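Local coordinates for protein delta-1-pyrroline-5-carboxylate dehydrogenase, mitochondrial (PDB 4E3X) that catalyses the NAD-dependent oxidation of L-glutamate gamma-semialdehyde to L-glutamate, the second step of proline degradation in mitochondria, at residues Pro209-Ala214 against Glu447-Val452; Gly344-Ser349 against Ala390-Lys395; Val155-Ile160 against Ala340-Gly345; Leu144-Val149 against Ala238-Tyr243. All blocks are in the same frame, centred on the assembly; numbering follows the deposited sequence. Where two conformers were deposited one is given.

Interaction 1 of 4, residues Pro209-Ala214 against Glu447-Val452; sequences PFNFTA and EIFGPV. With PRO (proline), chain K; PRO (proline), chain J.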
loop_
_atom_site.group_PDB
_atom_site.type_symbol
_atom_site.label_atom_id
_atom_site.label_comp_id
_atom_site.label_asym_id
_atom_site.label_seq_id
_atom_site.Cartn_x
_atom_site.Cartn_y
_atom_site.Cartn_z
ATOM N N PRO B 209 -13.948 10.842 -11.226
ATOM C CA PRO B 209 -14.335 10.850 -12.641
ATOM C C PRO B 209 -15.827 11.111 -12.848
ATOM O O PRO B 209 -16.620 11.051 -11.908
ATOM C CB PRO B 209 -14.014 9.422 -13.072
ATOM C CG PRO B 209 -14.390 8.624 -11.871
ATOM C CD PRO B 209 -14.014 9.477 -10.668
ATOM N N PHE B 210 -16.213 11.359 -14.091
ATOM C CA PHE B 210 -17.593 11.707 -14.382
ATOM C C PHE B 210 -18.551 10.548 -14.244
ATOM O O PHE B 210 -19.755 10.749 -14.054
ATOM C CB PHE B 210 -17.729 12.269 -15.805
ATOM C CG PHE B 210 -17.666 11.225 -16.899
ATOM C CD1 PHE B 210 -18.828 10.619 -17.371
ATOM C CD2 PHE B 210 -16.457 10.867 -17.475
ATOM C CE1 PHE B 210 -18.781 9.664 -18.379
ATOM C CE2 PHE B 210 -16.404 9.919 -18.486
ATOM C CZ PHE B 210 -17.569 9.316 -18.936
ATOM N N ASN B 211 -18.036 9.336 -14.401
ATOM C CA ASN B 211 -18.920 8.245 -14.804
ATOM C C ASN B 211 -19.650 7.515 -13.697
ATOM O O ASN B 211 -20.604 6.789 -13.963
ATOM C CB ASN B 211 -18.215 7.278 -15.756
ATOM C CG ASN B 211 -17.065 6.555 -15.106
ATOM O OD1 ASN B 211 -16.457 7.041 -14.154
ATOM N ND2 ASN B 211 -16.747 5.380 -15.631
ATOM N N PHE B 212 -19.201 7.703 -12.461
ATOM C CA PHE B 212 -19.916 7.176 -11.306
ATOM C C PHE B 212 -19.949 8.191 -10.187
ATOM O O PHE B 212 -18.913 8.578 -9.663
ATOM C CB PHE B 212 -19.286 5.879 -10.801
ATOM C CG PHE B 212 -19.533 4.710 -11.698
ATOM C CD1 PHE B 212 -18.635 4.389 -12.704
ATOM C CD2 PHE B 212 -20.678 3.940 -11.556
ATOM C CE1 PHE B 212 -18.866 3.315 -13.544
ATOM C CE2 PHE B 212 -20.920 2.861 -12.397
ATOM C CZ PHE B 212 -20.008 2.549 -13.388
ATOM N N THR B 213 -21.149 8.619 -9.827
ATOM C CA THR B 213 -21.329 9.479 -8.666
ATOM C C THR B 213 -20.719 8.852 -7.412
ATOM O O THR B 213 -20.129 9.549 -6.586
ATOM C CB THR B 213 -22.824 9.764 -8.475
ATOM O OG1 THR B 213 -23.272 10.505 -9.609
ATOM C CG2 THR B 213 -23.113 10.558 -7.202
ATOM N N ALA B 214 -20.857 7.534 -7.286
ATOM C CA ALA B 214 -20.396 6.826 -6.100
ATOM C C ALA B 214 -18.881 6.896 -5.923
ATOM O O ALA B 214 -18.385 6.905 -4.799
ATOM C CB ALA B 214 -20.852 5.369 -6.140
ATOM N N GLU B 447 -8.810 2.142 -25.209
ATOM C CA GLU B 447 -10.061 2.371 -24.494
ATOM C C GLU B 447 -10.840 3.530 -25.116
ATOM O O GLU B 447 -10.376 4.669 -25.135
ATOM C CB GLU B 447 -9.803 2.628 -23.004
ATOM C CG GLU B 447 -11.080 2.715 -22.169
ATOM C CD GLU B 447 -10.817 2.987 -20.693
ATOM O OE1 GLU B 447 -9.987 3.870 -20.390
ATOM O OE2 GLU B 447 -11.442 2.306 -19.844
ATOM N N ILE B 448 -12.028 3.227 -25.626
ATOM C CA ILE B 448 -12.853 4.213 -26.312
ATOM C C ILE B 448 -13.812 4.946 -25.369
ATOM O O ILE B 448 -14.063 6.140 -25.540
ATOM C CB ILE B 448 -13.630 3.554 -27.465
ATOM C CG1 ILE B 448 -12.654 2.983 -28.496
ATOM C CG2 ILE B 448 -14.580 4.549 -28.121
ATOM C CD1 ILE B 448 -13.316 2.157 -29.567
ATOM N N PHE B 449 -14.343 4.234 -24.377
ATOM C CA PHE B 449 -15.316 4.819 -23.447
ATOM C C PHE B 449 -16.557 5.303 -24.202
ATOM O O PHE B 449 -17.035 6.423 -24.026
ATOM C CB PHE B 449 -14.683 5.930 -22.583
ATOM C CG PHE B 449 -14.720 5.642 -21.109
ATOM C CD1 PHE B 449 -15.449 6.448 -20.250
ATOM C CD2 PHE B 449 -14.041 4.553 -20.586
ATOM C CE1 PHE B 449 -15.488 6.181 -18.890
ATOM C CE2 PHE B 449 -14.069 4.282 -19.231
ATOM C CZ PHE B 449 -14.796 5.095 -18.380
ATOM N N GLY B 450 -17.068 4.425 -25.055
ATOM C CA GLY B 450 -18.264 4.690 -25.831
ATOM C C GLY B 450 -18.924 3.371 -26.177
ATOM O O GLY B 450 -18.394 2.316 -25.848
ATOM N N PRO B 451 -20.086 3.422 -26.846
ATOM C CA PRO B 451 -20.862 2.204 -27.097
ATOM C C PRO B 451 -20.369 1.488 -28.347
ATOM O O PRO B 451 -21.072 1.394 -29.347
ATOM C CB PRO B 451 -22.284 2.740 -27.286
ATOM C CG PRO B 451 -22.089 4.103 -27.854
ATOM C CD PRO B 451 -20.820 4.639 -27.229
ATOM N N VAL B 452 -19.139 0.995 -28.274
ATOM C CA VAL B 452 -18.445 0.449 -29.432
ATOM C C VAL B 452 -17.836 -0.903 -29.093
ATOM O O VAL B 452 -16.834 -0.994 -28.375
ATOM C CB VAL B 452 -17.352 1.416 -29.933
ATOM C CG1 VAL B 452 -16.685 0.864 -31.191
ATOM C CG2 VAL B 452 -17.953 2.788 -30.223
HETATM N N PRO K . -17.489 -0.660 -10.421
HETATM C CA PRO K . -18.126 -0.467 -11.726
HETATM C C PRO K . -18.405 -1.785 -12.441
HETATM O O PRO K . -17.943 -2.858 -12.039
HETATM C CB PRO K . -17.083 0.346 -12.490
HETATM C CG PRO K . -16.465 1.192 -11.433
HETATM C CD PRO K . -16.438 0.344 -10.175
HETATM O OXT PRO K . -19.117 -1.797 -13.447
HETATM N N PRO J . -14.978 13.483 -21.323
HETATM C CA PRO J . -13.682 14.158 -21.437
HETATM C C PRO J . -12.811 13.525 -22.518
HETATM O O PRO J . -13.265 12.652 -23.262
HETATM C CB PRO J . -13.053 13.964 -20.043
HETATM C CG PRO J . -14.018 13.084 -19.264
HETATM C CD PRO J . -15.348 13.266 -19.917
HETATM O OXT PRO J . -11.645 13.884 -22.679
#
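Asn-211 ND2 is held between a hydrogen bond to the backbone oxygen of Gln-346 and the edge of the Phe-449 ring, where CZ lies 3.4 Å from ND2. The site belongs to the aldehyde dehydrogenase active centre: Asn-211 is, by similarity, the transition-state stabiliser, consistent with the oxyanion hole of this family, and the side chain of Phe-449 comes within about 4 Å of that of the nucleophile Cys-348. The side chains of Asn-211 and Phe-449 cross at about a right angle, with amide and ring planes inclined by 47°. Phe-210 closes on the same ring, its CZ 3.8 Å from Phe-449 CE1, rim against rim, with the planes at 76°. With CG set between its backbone N and carbonyl carbon (chi1 76°), the Phe-210 ring reaches past Asn-211 to Phe-449, and CB of Asn-211 covers one face near its rim. One bound proline rests against this ring, its CD 3.6 Å from Phe-210 CD2. An alanine in place of Phe-210 would probably deprive both Phe-449 and that proline of an apolar neighbour. A second proline puts its CG over one face of the Phe-212 ring, and its CB is 3.6 Å from Phe-212 CE1.

Interaction 2 of 4, residues Gly344-Ser349 against Ala390-Lys395; sequences GGQKCS and AVIDAK. With PRO (proline), chain J; PRO (proline), chain K.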
loop_
_atom_site.group_PDB
_atom_site.type_symbol
_atom_site.label_atom_id
_atom_site.label_comp_id
_atom_site.label_asym_id
_atom_site.label_seq_id
_atom_site.Cartn_x
_atom_site.Cartn_y
_atom_site.Cartn_z
ATOM N N GLY B 344 -23.907 3.748 -22.237
ATOM C CA GLY B 344 -23.158 4.021 -23.449
ATOM C C GLY B 344 -21.733 3.495 -23.451
ATOM O O GLY B 344 -20.866 4.078 -24.106
ATOM N N GLY B 345 -21.484 2.419 -22.707
ATOM C CA GLY B 345 -20.151 1.845 -22.617
ATOM C C GLY B 345 -19.155 2.708 -21.854
ATOM O O GLY B 345 -17.948 2.460 -21.909
ATOM N N GLN B 346 -19.651 3.719 -21.144
ATOM C CA GLN B 346 -18.780 4.643 -20.420
ATOM C C GLN B 346 -18.421 4.124 -19.035
ATOM O O GLN B 346 -18.625 4.804 -18.019
ATOM C CB GLN B 346 -19.444 6.010 -20.324
ATOM C CG GLN B 346 -19.804 6.581 -21.682
ATOM C CD GLN B 346 -20.514 7.907 -21.551
ATOM O OE1 GLN B 346 -19.952 8.958 -21.866
ATOM N NE2 GLN B 346 -21.751 7.871 -21.056
ATOM N N LYS B 347 -17.888 2.909 -18.995
ATOM C CA LYS B 347 -17.485 2.301 -17.736
ATOM C C LYS B 347 -16.094 1.731 -17.892
ATOM O O LYS B 347 -15.766 1.156 -18.928
ATOM C CB LYS B 347 -18.435 1.173 -17.341
ATOM C CG LYS B 347 -19.893 1.572 -17.171
ATOM C CD LYS B 347 -20.692 0.415 -16.590
ATOM C CE LYS B 347 -22.144 0.801 -16.370
ATOM N NZ LYS B 347 -22.921 -0.296 -15.736
ATOM N N CYS B 348 -15.278 1.869 -16.858
ATOM C CA CYS B 348 -13.942 1.287 -16.857
ATOM C C CYS B 348 -13.998 -0.224 -16.979
ATOM O O CYS B 348 -13.009 -0.849 -17.332
ATOM C CB CYS B 348 -13.202 1.645 -15.573
ATOM S SG CYS B 348 -12.935 3.396 -15.365
ATOM N N SER B 349 -15.172 -0.797 -16.685
ATOM C CA SER B 349 -15.400 -2.242 -16.698
ATOM C C SER B 349 -16.108 -2.755 -17.955
ATOM O O SER B 349 -16.286 -3.961 -18.101
ATOM C CB SER B 349 -16.265 -2.633 -15.499
ATOM O OG SER B 349 -17.482 -1.901 -15.521
ATOM N N ALA B 390 -27.257 9.710 -24.371
ATOM C CA ALA B 390 -26.089 10.386 -24.908
ATOM C C ALA B 390 -24.838 10.122 -24.084
ATOM O O ALA B 390 -24.914 9.890 -22.876
ATOM C CB ALA B 390 -26.357 11.866 -24.950
ATOM N N VAL B 391 -23.685 10.181 -24.741
ATOM C CA VAL B 391 -22.410 10.150 -24.036
ATOM C C VAL B 391 -22.171 11.500 -23.359
ATOM O O VAL B 391 -22.914 12.459 -23.575
ATOM C CB VAL B 391 -21.233 9.753 -24.960
ATOM C CG1 VAL B 391 -21.467 8.354 -25.541
ATOM C CG2 VAL B 391 -21.028 10.784 -26.071
ATOM N N ILE B 392 -21.140 11.567 -22.528
ATOM C CA ILE B 392 -21.057 12.610 -21.506
ATOM C C ILE B 392 -20.840 14.043 -22.000
ATOM O O ILE B 392 -21.431 14.973 -21.458
ATOM C CB ILE B 392 -19.987 12.245 -20.438
ATOM C CG1 ILE B 392 -20.062 13.182 -19.220
ATOM C CG2 ILE B 392 -18.584 12.215 -21.047
ATOM C CD1 ILE B 392 -21.337 13.034 -18.393
ATOM N N ASP B 393 -19.994 14.228 -23.008
ATOM C CA ASP B 393 -19.643 15.573 -23.435
ATOM C C ASP B 393 -19.113 15.612 -24.860
ATOM O O ASP B 393 -18.991 14.582 -25.531
ATOM C CB ASP B 393 -18.676 16.261 -22.445
ATOM C CG ASP B 393 -17.305 15.590 -22.357
ATOM O OD1 ASP B 393 -17.000 14.668 -23.139
ATOM O OD2 ASP B 393 -16.522 16.005 -21.481
ATOM N N ALA B 394 -18.807 16.820 -25.316
ATOM C CA ALA B 394 -18.361 17.033 -26.683
ATOM C C ALA B 394 -17.060 16.299 -26.985
ATOM O O ALA B 394 -16.882 15.774 -28.086
ATOM C CB ALA B 394 -18.216 18.524 -26.963
ATOM N N LYS B 395 -16.159 16.250 -26.009
ATOM C CA LYS B 395 -14.871 15.589 -26.212
ATOM C C LYS B 395 -15.047 14.081 -26.396
ATOM O O LYS B 395 -14.421 13.470 -27.260
ATOM C CB LYS B 395 -13.919 15.887 -25.052
HETATM N N PRO J . -14.978 13.483 -21.323
HETATM C CA PRO J . -13.682 14.158 -21.437
HETATM C C PRO J . -12.811 13.525 -22.518
HETATM O O PRO J . -13.265 12.652 -23.262
HETATM C CB PRO J . -13.053 13.964 -20.043
HETATM C CG PRO J . -14.018 13.084 -19.264
HETATM C CD PRO J . -15.348 13.266 -19.917
HETATM O OXT PRO J . -11.645 13.884 -22.679
HETATM N N PRO K . -17.489 -0.660 -10.421
HETATM C CA PRO K . -18.126 -0.467 -11.726
HETATM C C PRO K . -18.405 -1.785 -12.441
HETATM O O PRO K . -17.943 -2.858 -12.039
HETATM C CB PRO K . -17.083 0.346 -12.490
HETATM C CG PRO K . -16.465 1.192 -11.433
HETATM C CD PRO K . -16.438 0.344 -10.175
HETATM O OXT PRO K . -19.117 -1.797 -13.447
HETATM O O HOH W 1 -23.345 10.285 -20.654
#
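A single buried glutamine amide carries nearly all of this contact: Gln-346 addresses the backbone of 390-395 through both of its ends. Its OE1 accepts from Ile-392 N at 2.9 Å, a bent bond with an angle of 138° at the hydrogen and the donor tilted slightly from the carbonyl plane. NE2 donates to a water 2.9 Å away, which in turn donates to Ala-390 O at 2.7 Å; NE2 also binds Tyr-343 O. Both ends of the amide are thereby satisfied, which fixes which way round it sits. The side chain gets there by being extended beyond CG (chi2 178°), crossing Val-391 at about a right angle, with OE1 3.4 Å from Val-391 CB. Gln-346 is itself the centre of an inverse gamma turn, two residues before the nucleophile Cys-348. Each segment also reaches a bound proline: Ser-349 OG donates to OXT of one at 2.6 Å, while Asp-393 OD1 accepts a weak bond from the ring nitrogen of the other. Asp-393, next after Ile-392, is the N-cap of helix 394-409; Gln-346 thus links the lead-in of that helix to the nucleophile loop between helix 329-341 and strand 351-357.

Interaction 3 of 4, residues Val155-Ile160 against Ala340-Gly345; sequences VIQAEI and AFEYGG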
loop_
_atom_site.group_PDB
_atom_site.type_symbol
_atom_site.label_atom_id
_atom_site.label_comp_id
_atom_site.label_asym_id
_atom_site.label_seq_id
_atom_site.Cartn_x
_atom_site.Cartn_y
_atom_site.Cartn_z
ATOM N N VAL B 155 -32.548 5.482 -15.358
ATOM C CA VAL B 155 -33.009 5.191 -14.005
ATOM C C VAL B 155 -32.185 4.096 -13.328
ATOM O O VAL B 155 -31.660 4.293 -12.234
ATOM C CB VAL B 155 -34.481 4.740 -13.996
ATOM C CG1 VAL B 155 -34.892 4.326 -12.594
ATOM C CG2 VAL B 155 -35.389 5.837 -14.523
ATOM N N ILE B 156 -32.052 2.944 -13.976
ATOM C CA ILE B 156 -31.374 1.837 -13.323
ATOM C C ILE B 156 -29.877 2.081 -13.170
ATOM O O ILE B 156 -29.297 1.694 -12.162
ATOM C CB ILE B 156 -31.643 0.483 -14.024
ATOM C CG1 ILE B 156 -31.043 -0.680 -13.224
ATOM C CG2 ILE B 156 -31.099 0.478 -15.447
ATOM C CD1 ILE B 156 -31.497 -0.732 -11.774
ATOM N N GLN B 157 -29.246 2.731 -14.148
ATOM C CA GLN B 157 -27.826 3.020 -14.013
ATOM C C GLN B 157 -27.589 4.019 -12.878
ATOM O O GLN B 157 -26.617 3.910 -12.142
ATOM C CB GLN B 157 -27.225 3.507 -15.334
ATOM C CG GLN B 157 -27.079 2.405 -16.383
ATOM C CD GLN B 157 -26.262 1.232 -15.876
ATOM O OE1 GLN B 157 -25.146 1.406 -15.389
ATOM N NE2 GLN B 157 -26.824 0.031 -15.973
ATOM N N ALA B 158 -28.500 4.969 -12.708
ATOM C CA ALA B 158 -28.372 5.908 -11.600
ATOM C C ALA B 158 -28.585 5.184 -10.271
ATOM O O ALA B 158 -27.857 5.409 -9.304
ATOM C CB ALA B 158 -29.360 7.033 -11.759
ATOM N N GLU B 159 -29.580 4.303 -10.238
ATOM C CA GLU B 159 -29.926 3.559 -9.031
ATOM C C GLU B 159 -28.782 2.701 -8.509
ATOM O O GLU B 159 -28.502 2.702 -7.310
ATOM C CB GLU B 159 -31.172 2.699 -9.270
ATOM C CG GLU B 159 -31.394 1.590 -8.253
ATOM C CD GLU B 159 -31.920 2.074 -6.906
ATOM O OE1 GLU B 159 -32.041 3.300 -6.689
ATOM O OE2 GLU B 159 -32.219 1.207 -6.061
ATOM N N ILE B 160 -28.116 1.970 -9.395
ATOM C CA ILE B 160 -27.025 1.112 -8.947
ATOM C C ILE B 160 -25.784 1.893 -8.529
ATOM O O ILE B 160 -24.939 1.357 -7.819
ATOM C CB ILE B 160 -26.646 0.023 -9.975
ATOM C CG1 ILE B 160 -26.004 0.628 -11.224
ATOM C CG2 ILE B 160 -27.859 -0.837 -10.314
ATOM C CD1 ILE B 160 -25.594 -0.414 -12.259
ATOM N N ALA B 340 -21.437 -4.034 -22.891
ATOM C CA ALA B 340 -20.891 -3.133 -23.897
ATOM C C ALA B 340 -21.616 -1.797 -23.987
ATOM O O ALA B 340 -20.994 -0.776 -24.295
ATOM C CB ALA B 340 -20.885 -3.801 -25.261
ATOM N N PHE B 341 -22.924 -1.800 -23.750
ATOM C CA PHE B 341 -23.737 -0.641 -24.108
ATOM C C PHE B 341 -24.445 0.093 -22.968
ATOM O O PHE B 341 -24.872 1.227 -23.159
ATOM C CB PHE B 341 -24.768 -1.039 -25.175
ATOM C CG PHE B 341 -24.163 -1.582 -26.443
ATOM C CD1 PHE B 341 -23.034 -0.995 -26.994
ATOM C CD2 PHE B 341 -24.723 -2.676 -27.083
ATOM C CE1 PHE B 341 -22.468 -1.491 -28.161
ATOM C CE2 PHE B 341 -24.167 -3.176 -28.253
ATOM C CZ PHE B 341 -23.042 -2.578 -28.790
ATOM N N GLU B 342 -24.579 -0.523 -21.795
ATOM C CA GLU B 342 -25.171 0.201 -20.669
ATOM C C GLU B 342 -24.339 1.438 -20.362
ATOM O O GLU B 342 -23.107 1.407 -20.450
ATOM C CB GLU B 342 -25.311 -0.691 -19.434
ATOM C CG GLU B 342 -26.463 -1.677 -19.549
ATOM C CD GLU B 342 -26.607 -2.572 -18.336
ATOM O OE1 GLU B 342 -25.582 -3.014 -17.778
ATOM O OE2 GLU B 342 -27.762 -2.825 -17.937
ATOM N N TYR B 343 -25.024 2.528 -20.024
ATOM C CA TYR B 343 -24.399 3.841 -19.855
ATOM C C TYR B 343 -23.491 4.184 -21.048
ATOM O O TYR B 343 -22.447 4.826 -20.908
ATOM C CB TYR B 343 -23.687 3.982 -18.491
ATOM C CG TYR B 343 -23.267 5.412 -18.196
ATOM C CD1 TYR B 343 -24.143 6.473 -18.426
ATOM C CD2 TYR B 343 -22.003 5.703 -17.694
ATOM C CE1 TYR B 343 -23.769 7.783 -18.183
ATOM C CE2 TYR B 343 -21.623 7.015 -17.445
ATOM C CZ TYR B 343 -22.515 8.044 -17.683
ATOM O OH TYR B 343 -22.146 9.351 -17.449
ATOM N N GLY B 344 -23.907 3.748 -22.237
ATOM C CA GLY B 344 -23.158 4.021 -23.449
ATOM C C GLY B 344 -21.733 3.495 -23.451
ATOM O O GLY B 344 -20.866 4.078 -24.106
ATOM N N GLY B 345 -21.484 2.419 -22.707
ATOM C CA GLY B 345 -20.151 1.845 -22.617
ATOM C C GLY B 345 -19.155 2.708 -21.854
ATOM O O GLY B 345 -17.948 2.460 -21.909
HETATM O O HOH W 2 -28.957 0.110 -18.056
HETATM O O HOH W 3 -25.191 -2.234 -15.202
#
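Gln-157 NE2 faces the carboxylate of Glu-342, 3.5 Å from its CD, yet waters, not a direct hydrogen bond, join the two groups. One water accepts from Gln-157 NE2 at 2.9 Å and donates to Glu-342 OE1 at 2.7 Å; a second runs from NE2 (3.0 Å) to OE2, a longer link. Amide and carboxylate planes stand 52° apart, and the two chains cross nearly at a right angle. Gln-157 CG, anti to the carbonyl carbon (chi1 -72°), lies 4.2 Å from Tyr-343 N, and the bend at chi2 (-56°) turns the amide toward Glu-342. Outside this shell, Gln-157 OE1 accepts from Lys-347 NZ, and Glu-342 OE2 bonds to Tyr-559 OH of the second subunit, which brings the dimer interface to this water cluster. Tyr-343 turns its hydroxyl to Gln-151 O and its ring meets Lys-153 in a cation-pi contact. A leucine in place of Gln-157 would probably leave both waters without their NE2 donor and Lys-347 NZ without this acceptor. Glu-342 is the first residue to leave helical geometry after helix 329-341, so the contact joins that helix end to the first turn of helix 155-180, which itself packs on helix 140-151.

Interaction 4 of 4, residues Leu144-Val149 against Ala238-Tyr243; sequences LAKTMV and AMLASY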
loop_
_atom_site.group_PDB
_atom_site.type_symbol
_atom_site.label_atom_id
_atom_site.label_comp_id
_atom_site.label_asym_id
_atom_site.label_seq_id
_atom_site.Cartn_x
_atom_site.Cartn_y
_atom_site.Cartn_z
ATOM N N LEU B 144 -30.385 10.384 -7.499
ATOM C CA LEU B 144 -30.657 9.682 -8.748
ATOM C C LEU B 144 -30.931 10.675 -9.879
ATOM O O LEU B 144 -30.347 10.576 -10.958
ATOM C CB LEU B 144 -31.837 8.721 -8.582
ATOM C CG LEU B 144 -31.504 7.277 -8.199
ATOM C CD1 LEU B 144 -30.578 7.182 -7.009
ATOM C CD2 LEU B 144 -32.796 6.521 -7.937
ATOM N N ALA B 145 -31.832 11.622 -9.630
ATOM C CA ALA B 145 -32.244 12.565 -10.659
ATOM C C ALA B 145 -31.067 13.409 -11.128
ATOM O O ALA B 145 -30.922 13.677 -12.328
ATOM C CB ALA B 145 -33.376 13.453 -10.149
ATOM N N LYS B 146 -30.219 13.817 -10.184
ATOM C CA LYS B 146 -29.081 14.658 -10.529
ATOM C C LYS B 146 -28.049 13.886 -11.349
ATOM O O LYS B 146 -27.384 14.455 -12.206
ATOM C CB LYS B 146 -28.458 15.257 -9.268
ATOM C CG LYS B 146 -29.357 16.316 -8.649
ATOM C CD LYS B 146 -28.798 16.919 -7.370
ATOM C CE LYS B 146 -29.699 18.040 -6.893
ATOM N NZ LYS B 146 -29.224 18.645 -5.617
ATOM N N THR B 147 -27.928 12.592 -11.084
ATOM C CA THR B 147 -27.032 11.737 -11.848
ATOM C C THR B 147 -27.613 11.473 -13.250
ATOM O O THR B 147 -26.893 11.462 -14.253
ATOM C CB THR B 147 -26.766 10.426 -11.079
ATOM O OG1 THR B 147 -26.163 10.736 -9.810
ATOM C CG2 THR B 147 -25.839 9.506 -11.850
ATOM N N MET B 148 -28.926 11.282 -13.332
ATOM C CA MET B 148 -29.575 11.119 -14.636
ATOM C C MET B 148 -29.431 12.362 -15.500
ATOM O O MET B 148 -28.998 12.292 -16.651
ATOM C CB MET B 148 -31.059 10.800 -14.457
ATOM C CG MET B 148 -31.329 9.436 -13.833
ATOM S SD MET B 148 -33.086 9.088 -13.624
ATOM C CE MET B 148 -33.619 9.076 -15.332
ATOM N N VAL B 149 -29.811 13.505 -14.946
ATOM C CA VAL B 149 -29.856 14.727 -15.735
ATOM C C VAL B 149 -28.466 15.286 -16.015
ATOM O O VAL B 149 -28.205 15.793 -17.104
ATOM C CB VAL B 149 -30.772 15.778 -15.072
ATOM C CG1 VAL B 149 -30.658 17.129 -15.760
ATOM C CG2 VAL B 149 -32.209 15.292 -15.075
ATOM N N ALA B 238 -19.818 15.777 -13.629
ATOM C CA ALA B 238 -20.674 15.176 -12.603
ATOM C C ALA B 238 -20.875 16.134 -11.432
ATOM O O ALA B 238 -21.155 15.702 -10.314
ATOM C CB ALA B 238 -20.088 13.856 -12.104
ATOM N N MET B 239 -20.735 17.434 -11.685
ATOM C CA MET B 239 -20.731 18.403 -10.588
ATOM C C MET B 239 -22.029 18.432 -9.772
ATOM O O MET B 239 -21.993 18.485 -8.534
ATOM C CB MET B 239 -20.400 19.792 -11.130
ATOM C CG MET B 239 -20.046 20.814 -10.065
ATOM S SD MET B 239 -18.588 20.331 -9.123
ATOM C CE MET B 239 -17.420 20.012 -10.418
ATOM N N LEU B 240 -23.161 18.434 -10.467
ATOM C CA LEU B 240 -24.462 18.536 -9.821
ATOM C C LEU B 240 -24.669 17.422 -8.784
ATOM O O LEU B 240 -24.982 17.691 -7.620
ATOM C CB LEU B 240 -25.558 18.490 -10.888
ATOM C CG LEU B 240 -26.992 18.725 -10.417
ATOM C CD1 LEU B 240 -27.205 20.177 -9.989
ATOM C CD2 LEU B 240 -27.975 18.323 -11.523
ATOM N N ALA B 241 -24.465 16.170 -9.189
ATOM C CA ALA B 241 -24.617 15.069 -8.249
ATOM C C ALA B 241 -23.517 15.046 -7.189
ATOM O O ALA B 241 -23.772 14.688 -6.037
ATOM C CB ALA B 241 -24.679 13.733 -8.978
ATOM N N SER B 242 -22.298 15.429 -7.567
ATOM C CA SER B 242 -21.197 15.421 -6.607
ATOM C C SER B 242 -21.443 16.398 -5.465
ATOM O O SER B 242 -21.187 16.080 -4.301
ATOM C CB SER B 242 -19.870 15.746 -7.291
ATOM O OG SER B 242 -19.537 14.742 -8.227
ATOM N N TYR B 243 -21.926 17.594 -5.793
ATOM C CA TYR B 243 -22.234 18.570 -4.752
ATOM C C TYR B 243 -23.388 18.091 -3.870
ATOM O O TYR B 243 -23.402 18.355 -2.665
ATOM C CB TYR B 243 -22.550 19.935 -5.365
ATOM C CG TYR B 243 -22.632 21.054 -4.356
ATOM C CD1 TYR B 243 -23.763 21.859 -4.265
ATOM C CD2 TYR B 243 -21.568 21.324 -3.504
ATOM C CE1 TYR B 243 -23.830 22.902 -3.341
ATOM C CE2 TYR B 243 -21.630 22.352 -2.579
ATOM C CZ TYR B 243 -22.750 23.141 -2.504
ATOM O OH TYR B 243 -22.771 24.160 -1.576
HETATM O O HOH W 4 -24.544 15.245 -12.120
HETATM O O HOH W 5 -26.560 19.516 -6.084
#
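Lys-146 and Leu-240 cross at about a right angle, the methylene chain of the lysine lying over the leucine branch, with Lys-146 CG 3.8 Å from Leu-240 CD2. The lysine is fully extended beyond CG, carrying its ammonium past the leucine to a water 2.8 Å from Lys-146 NZ that donates to Leu-240 O; the charge pairs with Glu-142. With CG opposite the backbone N (chi1 -174°), Leu-240 is turned so that CG as well as CD2 meets the lysine methylenes. Beside it, Ala-241 CB sits 3.4 Å from Thr-147 OG1, whose polar partners are Val-143 O and the hydroxyl of Thr-213. The small alanine suits this closeness: the axes of 144-149 and 239-243 come within 8.1 Å and run nearly antiparallel, at 161°, and CA atoms of Lys-146 and Ala-241 are 5.0 Å apart. Another water bridges the backbones, donating to Lys-146 O and accepting from Ala-241 N. Helix 140-151 is thus seated on the start of helix 239-251, which follows strand 230-233 of the five-stranded parallel sheet, consistent with the Rossmann-type NAD-binding domain of aldehyde dehydrogenases; helices 45-55 and 155-180 pack on the first helix, strand 62-68 on the second.

In the fold
Along the chain the segments come as 144-149, 155-160, 209-214, 238-243, 340-345, 344-349, 390-395 and 447-452; interactions 1 and 2 sit at the catalytic centre, with 3 and 4 further out. Interaction 2 is nested inside the loop closed by interaction 1, their centres 4 Å apart, and both touch the same two bound prolines. Interaction 3, centred about 10 Å from each, shares Gly-344 and Gly-345 with interaction 2 and reaches the second subunit. Interaction 4 lies about 15 Å from interactions 1 and 2, against helix 239-251, which follows strand 230-233 of the parallel sheet. Lys-347 links the Cys-348 loop to Gln-157 of helix 155-180, and Thr-213 links the Asn-211 loop to helix 140-151.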